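Local coordinates for protein Ribose/Galactose Isomerase (Vibrio parahaemolyticus, PDB 3ONO) that probably interconverts aldose and ketose sugar phosphates, as an isomerase of the LacAB/RpiB family, at residues I113-A118 against L127-I132. Numbering follows the deposited sequence.
Sequences ISLAFA and LNVRYI
Leu-115 and Val-129 are where the backbones of segments 113-118 and 127-132 come nearest, CA to CA 8.3 Å. The two elements form a beta-alpha unit of the alpha-beta-alpha sandwich: strand 112-116 runs into helix 125-136 through a short connection, and the helix runs back along the sheet face, the axes of 113-116 and 127-132 nearly antiparallel at 165° and 10.6 Å apart at closest approach. Backbone bonds to Thr-72 and Gly-93 place the strand between strands 69-74 and 92-94, so this is an inner strand. No hydrogen bond joins the two segments, an example of how a covering helix can be held to a parallel sheet by branched aliphatic side chains. Residues two apart on the strand, Ile-113 and Leu-115, meet residues three apart on the helix, Val-129 and Ile-132. Leu-115 buries the most surface in the join; its CD2, anti to CA, is directed at the helix, while CD1 (chi2 65°) turns back toward Ile-113. Its CD2 methyl is 4.5 Å from Val-129 CG1. On the other face of the strand, Ser-114 OG bonds Gly-77 O, while Tyr-131, on the helix side turned from the strand, makes a cation-pi contact with Lys-135 of a second subunit. Ile-132 uses both its branches: CD1 lies 4.2 Å from Leu-115 CD2, and CG2 meets the extended arm of Ile-113 (chi2 -179°), 4.4 Å from its CD1.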
loop_
_atom_site.group_PDB
_atom_site.type_symbol
_atom_site.label_atom_id
_atom_site.label_comp_id
_atom_site.label_asym_id
_atom_site.label_seq_id
_atom_site.Cartn_x
_atom_site.Cartn_y
_atom_site.Cartn_z
ATOM N N ILE A 113 -8.975 9.358 13.896
ATOM C CA ILE A 113 -8.100 8.741 12.907
ATOM C C ILE A 113 -7.247 9.823 12.253
ATOM O O ILE A 113 -7.700 10.963 12.096
ATOM C CB ILE A 113 -8.892 8.003 11.819
ATOM C CG1 ILE A 113 -9.941 8.924 11.197
ATOM C CG2 ILE A 113 -9.547 6.771 12.420
ATOM C CD1 ILE A 113 -10.793 8.225 10.098
ATOM N N SER A 114 -6.024 9.458 11.886
ATOM C CA SER A 114 -5.097 10.395 11.245
ATOM C C SER A 114 -4.743 9.895 9.859
ATOM O O SER A 114 -4.210 8.792 9.702
ATOM C CB SER A 114 -3.829 10.540 12.076
ATOM O OG SER A 114 -2.905 11.440 11.462
ATOM N N LEU A 115 -5.061 10.706 8.851
ATOM C CA LEU A 115 -4.819 10.336 7.460
ATOM C C LEU A 115 -3.542 10.966 6.941
ATOM O O LEU A 115 -3.078 11.965 7.488
ATOM C CB LEU A 115 -5.986 10.826 6.585
ATOM C CG LEU A 115 -7.259 9.966 6.585
ATOM C CD1 LEU A 115 -7.922 9.945 7.973
ATOM C CD2 LEU A 115 -8.257 10.495 5.540
ATOM N N ALA A 116 -3.004 10.394 5.863
ATOM C CA ALA A 116 -1.869 10.995 5.157
ATOM C C ALA A 116 -2.415 11.709 3.931
ATOM O O ALA A 116 -3.000 11.067 3.044
ATOM C CB ALA A 116 -0.881 9.904 4.740
ATOM N N PHE A 117 -2.246 13.026 3.879
ATOM C CA PHE A 117 -2.794 13.814 2.775
ATOM C C PHE A 117 -1.750 14.164 1.710
ATOM O O PHE A 117 -2.110 14.717 0.671
ATOM C CB PHE A 117 -3.445 15.103 3.289
ATOM C CG PHE A 117 -4.589 14.867 4.238
ATOM C CD1 PHE A 117 -5.724 14.191 3.818
ATOM C CD2 PHE A 117 -4.524 15.305 5.544
ATOM C CE1 PHE A 117 -6.771 13.976 4.693
ATOM C CE2 PHE A 117 -5.581 15.090 6.422
ATOM C CZ PHE A 117 -6.698 14.415 5.974
ATOM N N ALA A 118 -0.474 13.863 1.961
ATOM C CA ALA A 118 0.574 14.155 0.973
ATOM C C ALA A 118 1.328 12.906 0.549
ATOM O O ALA A 118 1.417 12.610 -0.639
ATOM C CB ALA A 118 1.543 15.224 1.501
ATOM N N LEU A 127 -10.450 9.668 -3.923
ATOM C CA LEU A 127 -11.243 8.439 -3.904
ATOM C C LEU A 127 -10.954 7.641 -2.631
ATOM O O LEU A 127 -11.868 7.195 -1.942
ATOM C CB LEU A 127 -10.921 7.579 -5.118
ATOM C CG LEU A 127 -11.383 8.259 -6.406
ATOM C CD1 LEU A 127 -11.129 7.337 -7.570
ATOM C CD2 LEU A 127 -12.851 8.614 -6.285
ATOM N N ASN A 128 -9.674 7.462 -2.338
ATOM C CA ASN A 128 -9.270 6.750 -1.131
ATOM C C ASN A 128 -9.810 7.452 0.130
ATOM O O ASN A 128 -10.281 6.795 1.062
ATOM C CB ASN A 128 -7.749 6.614 -1.105
ATOM C CG ASN A 128 -7.264 5.750 0.033
ATOM O OD1 ASN A 128 -7.625 4.576 0.126
ATOM N ND2 ASN A 128 -6.420 6.320 0.899
ATOM N N VAL A 129 -9.764 8.784 0.159
ATOM C CA VAL A 129 -10.333 9.518 1.302
ATOM C C VAL A 129 -11.819 9.192 1.433
ATOM O O VAL A 129 -12.316 8.878 2.517
ATOM C CB VAL A 129 -10.178 11.032 1.115
ATOM C CG1 VAL A 129 -10.954 11.809 2.194
ATOM C CG2 VAL A 129 -8.702 11.418 1.098
ATOM N N ARG A 130 -12.542 9.268 0.313
ATOM C CA ARG A 130 -13.962 8.935 0.321
ATOM C C ARG A 130 -14.224 7.536 0.879
ATOM O O ARG A 130 -15.102 7.341 1.726
ATOM C CB ARG A 130 -14.532 9.026 -1.109
ATOM C CG ARG A 130 -16.022 8.753 -1.186
ATOM C CD ARG A 130 -16.513 8.802 -2.659
ATOM N NE ARG A 130 -16.134 10.070 -3.281
ATOM C CZ ARG A 130 -15.971 10.277 -4.590
ATOM N NH1 ARG A 130 -16.142 9.291 -5.475
ATOM N NH2 ARG A 130 -15.612 11.486 -5.016
ATOM N N TYR A 131 -13.466 6.563 0.377
ATOM C CA TYR A 131 -13.671 5.164 0.726
ATOM C C TYR A 131 -13.328 4.928 2.209
ATOM O O TYR A 131 -13.966 4.127 2.904
ATOM C CB TYR A 131 -12.797 4.279 -0.150
ATOM C CG TYR A 131 -13.085 4.336 -1.645
ATOM C CD1 TYR A 131 -14.195 5.015 -2.151
ATOM C CD2 TYR A 131 -12.236 3.705 -2.553
ATOM C CE1 TYR A 131 -14.445 5.040 -3.539
ATOM C CE2 TYR A 131 -12.479 3.728 -3.906
ATOM C CZ TYR A 131 -13.566 4.404 -4.396
ATOM O OH TYR A 131 -13.777 4.393 -5.763
ATOM N N ILE A 132 -12.300 5.615 2.680
ATOM C CA ILE A 132 -11.965 5.568 4.107
ATOM C C ILE A 132 -13.152 6.035 4.943
ATOM O O ILE A 132 -13.502 5.405 5.940
ATOM C CB ILE A 132 -10.714 6.423 4.423
ATOM C CG1 ILE A 132 -9.439 5.682 3.995
ATOM C CG2 ILE A 132 -10.686 6.843 5.940
ATOM C CD1 ILE A 132 -8.186 6.600 3.949
#